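Beta-lactamase-like protein (Novosphingobium pentaromativorans US6-1, PDB 6AUF) is a di-zinc metallo-beta-lactamase, probably of subclass B3, that probably hydrolyses the amide bond of beta-lactam antibiotics. Local coordinates at residues 35-38 / 39-42; 226-229 / 230-234; 214-217 / 218-222; 25-28 / 29-33. All coordinates share one frame; numbering follows the deposited sequence.

How the contacts relate
All four contacts are local, within turns or short helical stretches; contacts 1 and 3 border the di-zinc site, while contacts 2 and 4 lie farther back. In contact 1, Trp-40 comes within about 4 Å of His-251 and Asp-111, side chain to side chain. Contact 3 approaches the same site from another part of the chain, through Ile-215, about 4 Å from His-185; the nearest atoms of contacts 1 and 3 are about 7 Å apart. Contact 3 shortly precedes contact 2, and the two touch where Ile-232 CD1 meets Phe-222 CE2 at 3.7 Å. Contact 4 adjoins contact 1 in sequence, centres 12 Å apart, and lies across the chain's centre from contact 2, their centres 37 Å apart.

Contact 1 of 4, residues 35-38 / 39-42; sequences DGRE and GWSH
Trp-40 N donates to Arg-37 O at 3.0 Å with an N-H...O angle of 160°, and Gly-39 N donates to Gly-36 O at 3.2 Å. Both bonds link residues three apart, and both donors stand well above the carbonyl plane of their acceptor. Two waters extend the set. One gives a proton to Asp-35 O and accepts one from Trp-40 NE1, 3.0 Å away, tying the indole edge to the backbone before the turn; the other bridges Arg-37 O and Ser-41 N. This short, weakly bonded helix, 37-40, belongs to the N-terminal part of the metallo-beta-lactamase chain and borders the di-zinc site, where the Trp-40 ring meets that of the zinc ligand His-251 and lies close to a bound citrate, probably from the crystallisation liquor. Arg-37 and Trp-40 run side by side and point the same way. Arg-37 bends at chi2 (-61°), which brings CD over one face of the indole in a CH-pi contact, 3.4 Å from the centroid of the six-membered ring. The guanidinium follows almost flat, its plane 15° from that of the ring, with Trp-40 CH2 beneath its rim. Farther along, CB of His-42 packs on Glu-38 O.

Contact 2 of 4, residues 226-229 / 230-234; sequences PDRI and ARIRT
Arg-228 sets its side chain at about a right angle to those of Arg-231 and Ile-232, on the opening turns of alpha-helix 226-241, the helix of the beta-alpha-beta unit between strands 203-208 and 246-248. CG of Arg-228 leaves anti to the backbone N (chi1 -179°), and bends at chi2 and chi3 then carry the guanidinium forward along the helix. There NH2 rests 3.5 Å from Arg-231 CB and NH1 lies against Ile-232 CG1; these two carbons both approach the guanidinium plane obliquely. NH1 also donates to Pro-183 O, so the buried arginine has a backbone partner beyond the helix. The two guanidinium planes are 83° apart, and Arg-228 NH2 stays 5.1 Å from Arg-231 NE. Arg-231 turns its end away to a salt bridge with Glu-181, which probably offsets the like charges. Beneath the side chains run regular helical bonds, among them Arg-231 N to Asp-227 O at 2.9 Å and Ile-232 N to Arg-228 O at 2.9 Å. Ile-229 and Arg-233 instead lie alongside each other, pointing the same way, and both pack on Leu-288 of helix 272-292; between them Ile-229 CG2 stands 4.0 Å from Arg-233 NE.

Contact 3 of 4, residues 214-217 / 218-222; sequences TISA and DDYRF
Phe-222 turns the CZ end of its ring toward residues 214 and 215: CZ lies 3.9 Å from Thr-214 CB, and Ile-215 N approaches at the edge, near the ring plane, 4.0 Å from CZ. One face of the same ring is covered by Tyr-220, whose CE1 stands 3.6 Å above the plane and over its centre. Seen from the tyrosine, Phe-222 CG lies in its plane at the edge, so the tyrosine presents its edge to the face of Phe-222. Tyr-220 is also met obliquely by Ser-216 CB, which is 3.5 Å from its CD1. A chi1 of -179° swings the tyrosine ring away from its own amide N, beside the carbonyl carbon, and the ring lies almost parallel to that of His-225. Residues 217-220 form a type I beta turn in the long loop that leads from strand 203-208 to helix 226-241 of the metallo-beta-lactamase fold. The loop passes the metal site, since the side chain of Ile-215 packs near His-185, a zinc ligand. Ala-217 O is held twice: Tyr-220 N closes the turn with a weak bond of 3.3 Å, and Ser-216 OG donates to it at 2.7 Å. That hydroxyl also bonds Arg-287 of helix 272-292, tying the turn to the helix. Glu-291 of the same helix takes the backbone N-H of Phe-222. At the corner of the turn, Asp-219 OD1 comes back to 3.6 Å from Ala-217 CB.

Contact 4 of 4, residues 25-28 / 29-33; sequences TTLA and TACKG
Cys-31 N points at two carbonyls, Ala-28 O at 3.2 Å with an N-H...O angle of 145° and, more weakly, Leu-27 O at 3.0 Å with an angle of 127°. This bifurcated N-H lies at the C-terminal end of the single-turn helix 27-30, in the N-terminal segment that is tied to the rest of the enzyme by the Cys-31 to Cys-59 disulfide. From Cys-31 onward the backbone is no longer helical, and the next amide, Lys-32 N, returns to Thr-29 O at 3.2 Å. At the start of the turn Thr-26 occupies the N-cap position but makes no capping bond of its own; its OG1 is instead hydrogen-bonded to Ser-262 OG, which also pairs with Ala-28 N. The bond from Ala-30 N to Thr-26 O, 3.1 Å, is less certain because the oxygen is crowded in the model, and the weak one from Thr-29 OG1 to Thr-25 O is equally doubtful. On the buried side Leu-27 packs on Phe-258 and Leu-261 of helix 257-261, and Cys-31 also leans on Phe-258. With SG anti to the carbonyl carbon (chi1 -66°), the sulfur lies 4.0 Å from Leu-27 CD1.

Contact 1 of 4, residues 35-38 / 39-42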
loop_
_atom_site.group_PDB
_atom_site.type_symbol
_atom_site.label_atom_id
_atom_site.label_comp_id
_atom_site.label_asym_id
_atom_site.label_seq_id
_atom_site.Cartn_x
_atom_site.Cartn_y
_atom_site.Cartn_z
ATOM N N ASP A 35 11.259 -4.083 11.582
ATOM C CA ASP A 35 10.385 -4.531 10.499
ATOM C C ASP A 35 9.045 -5.013 11.020
ATOM O O ASP A 35 8.048 -4.973 10.292
ATOM C CB ASP A 35 11.035 -5.667 9.706
ATOM C CG ASP A 35 11.847 -5.174 8.525
ATOM O OD1 ASP A 35 11.597 -4.043 8.045
ATOM O OD2 ASP A 35 12.730 -5.935 8.068
ATOM N N GLY A 36 9.011 -5.501 12.256
ATOM C CA GLY A 36 7.808 -6.074 12.826
ATOM C C GLY A 36 6.907 -5.030 13.443
ATOM O O GLY A 36 6.910 -3.855 13.055
ATOM N N ARG A 37 6.134 -5.463 14.437
ATOM C CA ARG A 37 5.153 -4.578 15.047
ATOM C C ARG A 37 5.813 -3.357 15.674
ATOM O O ARG A 37 5.268 -2.248 15.594
ATOM C CB ARG A 37 4.339 -5.339 16.093
ATOM C CG ARG A 37 3.604 -6.543 15.545
ATOM C CD ARG A 37 2.625 -6.134 14.486
ATOM N NE ARG A 37 2.158 -7.280 13.711
ATOM C CZ ARG A 37 0.927 -7.779 13.768
ATOM N NH1 ARG A 37 0.607 -8.820 13.011
ATOM N NH2 ARG A 37 0.019 -7.236 14.565
ATOM N N GLU A 38 6.985 -3.541 16.311
ATOM C CA GLU A 38 7.632 -2.434 17.018
ATOM C C GLU A 38 7.756 -1.209 16.128
ATOM O O GLU A 38 7.716 -0.077 16.618
ATOM C CB GLU A 38 9.023 -2.838 17.532
ATOM C CG GLU A 38 9.056 -3.996 18.532
ATOM C CD GLU A 38 8.918 -5.365 17.864
ATOM O OE1 GLU A 38 9.349 -6.374 18.484
ATOM O OE2 GLU A 38 8.384 -5.422 16.723
ATOM N N GLY A 39 7.878 -1.413 14.821
ATOM C CA GLY A 39 8.117 -0.324 13.901
ATOM C C GLY A 39 6.896 0.395 13.370
ATOM O O GLY A 39 7.023 1.534 12.907
ATOM N N TRP A 40 5.717 -0.238 13.431
ATOM C CA TRP A 40 4.562 0.272 12.688
ATOM C C TRP A 40 4.253 1.717 13.047
ATOM O O TRP A 40 4.021 2.544 12.160
ATOM C CB TRP A 40 3.333 -0.597 12.923
ATOM C CG TRP A 40 3.402 -1.934 12.254
ATOM C CD1 TRP A 40 4.466 -2.466 11.578
ATOM C CD2 TRP A 40 2.366 -2.915 12.205
ATOM N NE1 TRP A 40 4.156 -3.721 11.119
ATOM C CE2 TRP A 40 2.867 -4.017 11.484
ATOM C CE3 TRP A 40 1.060 -2.973 12.705
ATOM C CZ2 TRP A 40 2.106 -5.164 11.249
ATOM C CZ3 TRP A 40 0.308 -4.112 12.472
ATOM C CH2 TRP A 40 0.835 -5.190 11.757
ATOM N N SER A 41 4.229 2.043 14.341
ATOM C CA SER A 41 3.988 3.413 14.774
ATOM C C SER A 41 5.276 4.117 15.175
ATOM O O SER A 41 5.240 5.135 15.881
ATOM C CB SER A 41 2.977 3.435 15.919
ATOM O OG SER A 41 1.704 3.004 15.462
ATOM N N HIS A 42 6.405 3.596 14.737
ATOM C CA HIS A 42 7.716 4.076 15.131
ATOM C C HIS A 42 8.257 5.029 14.080
ATOM O O HIS A 42 8.296 4.676 12.892
ATOM C CB HIS A 42 8.671 2.907 15.311
ATOM C CG HIS A 42 9.974 3.298 15.914
ATOM N ND1 HIS A 42 10.939 3.978 15.206
ATOM C CD2 HIS A 42 10.467 3.128 17.162
ATOM C CE1 HIS A 42 11.977 4.200 15.988
ATOM N NE2 HIS A 42 11.715 3.691 17.177
HETATM O O HOH W 1 6.157 -3.901 8.925
HETATM O O HOH W 2 4.856 0.613 16.664
#

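Contact 2 of 4, residues 226-229 / 230-234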
loop_
_atom_site.group_PDB
_atom_site.type_symbol
_atom_site.label_atom_id
_atom_site.label_comp_id
_atom_site.label_asym_id
_atom_site.label_seq_id
_atom_site.Cartn_x
_atom_site.Cartn_y
_atom_site.Cartn_z
ATOM N N PRO A 226 -14.850 -19.999 -2.945
ATOM C CA PRO A 226 -14.369 -19.918 -4.332
ATOM C C PRO A 226 -14.353 -18.505 -4.864
ATOM O O PRO A 226 -13.488 -18.181 -5.690
ATOM C CB PRO A 226 -15.350 -20.817 -5.098
ATOM C CG PRO A 226 -16.570 -20.874 -4.233
ATOM C CD PRO A 226 -16.096 -20.774 -2.825
ATOM N N ASP A 227 -15.270 -17.647 -4.412
ATOM C CA ASP A 227 -15.179 -16.233 -4.759
ATOM C C ASP A 227 -13.829 -15.655 -4.348
ATOM O O ASP A 227 -13.111 -15.077 -5.174
ATOM C CB ASP A 227 -16.316 -15.457 -4.109
ATOM C CG ASP A 227 -17.637 -15.594 -4.867
ATOM O OD1 ASP A 227 -17.616 -16.027 -6.046
ATOM O OD2 ASP A 227 -18.691 -15.258 -4.286
ATOM N N ARG A 228 -13.461 -15.831 -3.069
ATOM C CA ARG A 228 -12.185 -15.332 -2.569
ATOM C C ARG A 228 -11.015 -15.916 -3.346
ATOM O O ARG A 228 -10.070 -15.194 -3.695
ATOM C CB ARG A 228 -12.043 -15.659 -1.083
ATOM C CG ARG A 228 -10.745 -15.164 -0.452
ATOM C CD ARG A 228 -10.895 -13.767 0.210
ATOM N NE ARG A 228 -11.078 -12.704 -0.777
ATOM C CZ ARG A 228 -10.088 -12.099 -1.437
ATOM N NH1 ARG A 228 -8.808 -12.438 -1.227
ATOM N NH2 ARG A 228 -10.389 -11.152 -2.329
ATOM N N ILE A 229 -11.047 -17.225 -3.616
ATOM C CA ILE A 229 -9.943 -17.852 -4.340
ATOM C C ILE A 229 -9.832 -17.273 -5.742
ATOM O O ILE A 229 -8.728 -17.069 -6.261
ATOM C CB ILE A 229 -10.109 -19.384 -4.381
ATOM C CG1 ILE A 229 -10.044 -19.983 -2.974
ATOM C CG2 ILE A 229 -9.062 -20.018 -5.309
ATOM C CD1 ILE A 229 -9.961 -21.488 -2.962
ATOM N N ALA A 230 -10.969 -17.026 -6.392
ATOM C CA ALA A 230 -10.912 -16.511 -7.757
ATOM C C ALA A 230 -10.404 -15.078 -7.764
ATOM O O ALA A 230 -9.620 -14.694 -8.637
ATOM C CB ALA A 230 -12.289 -16.607 -8.426
ATOM N N ARG A 231 -10.854 -14.275 -6.800
ATOM C CA ARG A 231 -10.326 -12.925 -6.643
ATOM C C ARG A 231 -8.823 -12.933 -6.350
ATOM O O ARG A 231 -8.085 -12.088 -6.866
ATOM C CB ARG A 231 -11.105 -12.203 -5.547
ATOM C CG ARG A 231 -12.536 -11.897 -5.961
ATOM C CD ARG A 231 -12.511 -10.969 -7.155
ATOM N NE ARG A 231 -12.447 -9.575 -6.740
ATOM C CZ ARG A 231 -12.272 -8.552 -7.576
ATOM N NH1 ARG A 231 -12.110 -8.764 -8.884
ATOM N NH2 ARG A 231 -12.261 -7.315 -7.098
ATOM N N ILE A 232 -8.340 -13.895 -5.554
ATOM C CA ILE A 232 -6.899 -13.977 -5.313
ATOM C C ILE A 232 -6.150 -14.196 -6.623
ATOM O O ILE A 232 -5.189 -13.484 -6.941
ATOM C CB ILE A 232 -6.574 -15.070 -4.281
ATOM C CG1 ILE A 232 -7.105 -14.668 -2.899
ATOM C CG2 ILE A 232 -5.064 -15.314 -4.234
ATOM C CD1 ILE A 232 -7.241 -15.827 -1.913
ATOM N N ARG A 233 -6.577 -15.182 -7.403
ATOM C CA ARG A 233 -5.912 -15.448 -8.673
ATOM C C ARG A 233 -5.883 -14.207 -9.558
ATOM O O ARG A 233 -4.868 -13.915 -10.206
ATOM C CB ARG A 233 -6.615 -16.611 -9.368
ATOM C CG ARG A 233 -6.720 -17.804 -8.462
ATOM C CD ARG A 233 -6.171 -19.034 -9.124
ATOM N NE ARG A 233 -6.501 -20.230 -8.363
ATOM C CZ ARG A 233 -5.626 -20.916 -7.638
ATOM N NH1 ARG A 233 -4.356 -20.527 -7.588
ATOM N NH2 ARG A 233 -6.020 -21.997 -6.974
ATOM N N THR A 234 -6.991 -13.469 -9.602
ATOM C CA THR A 234 -7.034 -12.235 -10.378
ATOM C C THR A 234 -6.017 -11.232 -9.864
ATOM O O THR A 234 -5.332 -10.575 -10.654
ATOM C CB THR A 234 -8.440 -11.622 -10.330
ATOM O OG1 THR A 234 -9.354 -12.469 -11.029
ATOM C CG2 THR A 234 -8.467 -10.189 -10.972
#

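Contact 3 of 4, residues 214-217 / 218-222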
loop_
_atom_site.group_PDB
_atom_site.type_symbol
_atom_site.label_atom_id
_atom_site.label_comp_id
_atom_site.label_asym_id
_atom_site.label_seq_id
_atom_site.Cartn_x
_atom_site.Cartn_y
_atom_site.Cartn_z
ATOM N N THR A 214 -1.773 -14.212 1.654
ATOM C CA THR A 214 -3.071 -14.865 1.855
ATOM C C THR A 214 -3.102 -15.451 3.258
ATOM O O THR A 214 -2.624 -16.567 3.489
ATOM C CB THR A 214 -3.302 -15.959 0.822
ATOM O OG1 THR A 214 -2.186 -16.857 0.837
ATOM C CG2 THR A 214 -3.503 -15.370 -0.584
ATOM N N ILE A 215 -3.677 -14.704 4.196
ATOM C CA ILE A 215 -3.671 -15.086 5.603
ATOM C C ILE A 215 -5.064 -14.865 6.159
ATOM O O ILE A 215 -5.820 -14.027 5.664
ATOM C CB ILE A 215 -2.617 -14.295 6.422
ATOM C CG1 ILE A 215 -2.812 -12.785 6.258
ATOM C CG2 ILE A 215 -1.192 -14.726 6.032
ATOM C CD1 ILE A 215 -1.703 -11.932 6.911
ATOM N N SER A 216 -5.395 -15.613 7.210
ATOM C CA SER A 216 -6.766 -15.672 7.688
ATOM C C SER A 216 -6.787 -15.876 9.188
ATOM O O SER A 216 -5.789 -16.259 9.799
ATOM C CB SER A 216 -7.529 -16.819 7.023
ATOM O OG SER A 216 -7.032 -18.068 7.479
ATOM N N ALA A 217 -7.958 -15.644 9.774
ATOM C CA ALA A 217 -8.254 -16.217 11.074
ATOM C C ALA A 217 -8.083 -17.740 11.008
ATOM O O ALA A 217 -8.014 -18.339 9.927
ATOM C CB ALA A 217 -9.669 -15.840 11.504
ATOM N N ASP A 218 -8.012 -18.371 12.184
ATOM C CA ASP A 218 -7.713 -19.802 12.232
ATOM C C ASP A 218 -8.822 -20.624 11.592
ATOM O O ASP A 218 -8.563 -21.507 10.763
ATOM C CB ASP A 218 -7.497 -20.253 13.673
ATOM C CG ASP A 218 -6.332 -19.552 14.337
ATOM O OD1 ASP A 218 -5.670 -18.723 13.671
ATOM O OD2 ASP A 218 -6.089 -19.832 15.531
ATOM N N ASP A 219 -10.068 -20.351 11.977
ATOM C CA ASP A 219 -11.207 -21.126 11.512
ATOM C C ASP A 219 -11.531 -20.888 10.038
ATOM O O ASP A 219 -12.400 -21.574 9.497
ATOM C CB ASP A 219 -12.419 -20.794 12.379
ATOM C CG ASP A 219 -12.701 -19.300 12.430
ATOM O OD1 ASP A 219 -11.975 -18.531 11.764
ATOM O OD2 ASP A 219 -13.644 -18.887 13.136
ATOM N N TYR A 220 -10.866 -19.950 9.377
ATOM C CA TYR A 220 -11.171 -19.656 7.989
ATOM C C TYR A 220 -10.459 -20.622 7.057
ATOM O O TYR A 220 -9.276 -20.920 7.245
ATOM C CB TYR A 220 -10.761 -18.232 7.644
ATOM C CG TYR A 220 -11.081 -17.842 6.213
ATOM C CD1 TYR A 220 -10.194 -18.108 5.171
ATOM C CD2 TYR A 220 -12.271 -17.197 5.908
ATOM C CE1 TYR A 220 -10.502 -17.735 3.860
ATOM C CE2 TYR A 220 -12.581 -16.822 4.614
ATOM C CZ TYR A 220 -11.700 -17.092 3.600
ATOM O OH TYR A 220 -12.036 -16.703 2.331
ATOM N N ARG A 221 -11.178 -21.090 6.032
ATOM C CA ARG A 221 -10.608 -21.964 5.007
ATOM C C ARG A 221 -10.864 -21.372 3.625
ATOM O O ARG A 221 -12.019 -21.139 3.248
ATOM C CB ARG A 221 -11.182 -23.379 5.105
ATOM C CG ARG A 221 -10.805 -24.087 6.386
ATOM C CD ARG A 221 -11.287 -25.530 6.413
ATOM N NE ARG A 221 -10.255 -26.467 5.969
ATOM C CZ ARG A 221 -10.350 -27.230 4.885
ATOM N NH1 ARG A 221 -9.346 -28.042 4.571
ATOM N NH2 ARG A 221 -11.447 -27.193 4.123
ATOM N N PHE A 222 -9.784 -21.126 2.876
ATOM C CA PHE A 222 -9.918 -20.605 1.517
ATOM C C PHE A 222 -10.659 -21.587 0.620
ATOM O O PHE A 222 -11.399 -21.174 -0.282
ATOM C CB PHE A 222 -8.535 -20.292 0.930
ATOM C CG PHE A 222 -7.866 -19.109 1.555
ATOM C CD1 PHE A 222 -7.044 -19.267 2.668
ATOM C CD2 PHE A 222 -8.065 -17.830 1.039
ATOM C CE1 PHE A 222 -6.423 -18.164 3.257
ATOM C CE2 PHE A 222 -7.465 -16.718 1.620
ATOM C CZ PHE A 222 -6.633 -16.882 2.731
#

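Contact 4 of 4, residues 25-28 / 29-33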
loop_
_atom_site.group_PDB
_atom_site.type_symbol
_atom_site.label_atom_id
_atom_site.label_comp_id
_atom_site.label_asym_id
_atom_site.label_seq_id
_atom_site.Cartn_x
_atom_site.Cartn_y
_atom_site.Cartn_z
ATOM N N THR A 25 21.700 9.905 7.256
ATOM C CA THR A 25 21.107 9.107 8.322
ATOM C C THR A 25 20.573 7.760 7.858
ATOM O O THR A 25 20.680 6.780 8.598
ATOM C CB THR A 25 19.978 9.896 8.996
ATOM O OG1 THR A 25 19.769 9.391 10.321
ATOM C CG2 THR A 25 18.676 9.781 8.180
ATOM N N THR A 26 19.985 7.684 6.663
ATOM C CA THR A 26 19.557 6.420 6.065
ATOM C C THR A 26 18.283 5.866 6.692
ATOM O O THR A 26 18.153 5.780 7.918
ATOM C CB THR A 26 20.659 5.358 6.156
ATOM O OG1 THR A 26 20.719 4.614 4.938
ATOM C CG2 THR A 26 20.344 4.378 7.236
ATOM N N LEU A 27 17.331 5.487 5.846
ATOM C CA LEU A 27 16.178 4.742 6.331
ATOM C C LEU A 27 16.605 3.385 6.875
ATOM O O LEU A 27 16.149 2.967 7.943
ATOM C CB LEU A 27 15.163 4.583 5.200
ATOM C CG LEU A 27 13.673 4.754 5.489
ATOM C CD1 LEU A 27 13.396 5.459 6.801
ATOM C CD2 LEU A 27 13.036 5.518 4.334
ATOM N N ALA A 28 17.511 2.706 6.167
ATOM C CA ALA A 28 17.901 1.347 6.521
ATOM C C ALA A 28 18.429 1.267 7.947
ATOM O O ALA A 28 17.868 0.565 8.795
ATOM C CB ALA A 28 18.942 0.836 5.527
ATOM N N THR A 29 19.531 1.962 8.234
ATOM C CA THR A 29 20.058 1.911 9.590
ATOM C C THR A 29 19.121 2.600 10.578
ATOM O O THR A 29 18.963 2.127 11.708
ATOM C CB THR A 29 21.477 2.504 9.648
ATOM O OG1 THR A 29 21.430 3.929 9.807
ATOM C CG2 THR A 29 22.267 2.145 8.389
ATOM N N ALA A 30 18.458 3.681 10.175
ATOM C CA ALA A 30 17.550 4.335 11.110
ATOM C C ALA A 30 16.433 3.405 11.594
ATOM O O ALA A 30 15.876 3.627 12.676
ATOM C CB ALA A 30 16.969 5.593 10.469
ATOM N N CYS A 31 16.102 2.355 10.838
ATOM C CA CYS A 31 15.010 1.451 11.198
ATOM C C CYS A 31 15.474 0.011 11.416
ATOM O O CYS A 31 14.651 -0.909 11.346
ATOM C CB CYS A 31 13.908 1.465 10.129
ATOM S SG CYS A 31 12.992 3.010 9.945
ATOM N N LYS A 32 16.767 -0.211 11.670
ATOM C CA LYS A 32 17.266 -1.573 11.826
ATOM C C LYS A 32 16.468 -2.303 12.896
ATOM O O LYS A 32 16.224 -1.761 13.979
ATOM C CB LYS A 32 18.751 -1.564 12.189
ATOM C CG LYS A 32 19.427 -2.936 12.117
ATOM C CD LYS A 32 20.898 -2.865 12.543
ATOM C CE LYS A 32 21.661 -4.153 12.235
ATOM N NZ LYS A 32 21.263 -5.292 13.108
ATOM N N GLY A 33 16.044 -3.528 12.580
ATOM C CA GLY A 33 15.339 -4.380 13.517
ATOM C C GLY A 33 13.885 -4.038 13.769
ATOM O O GLY A 33 13.237 -4.722 14.574
#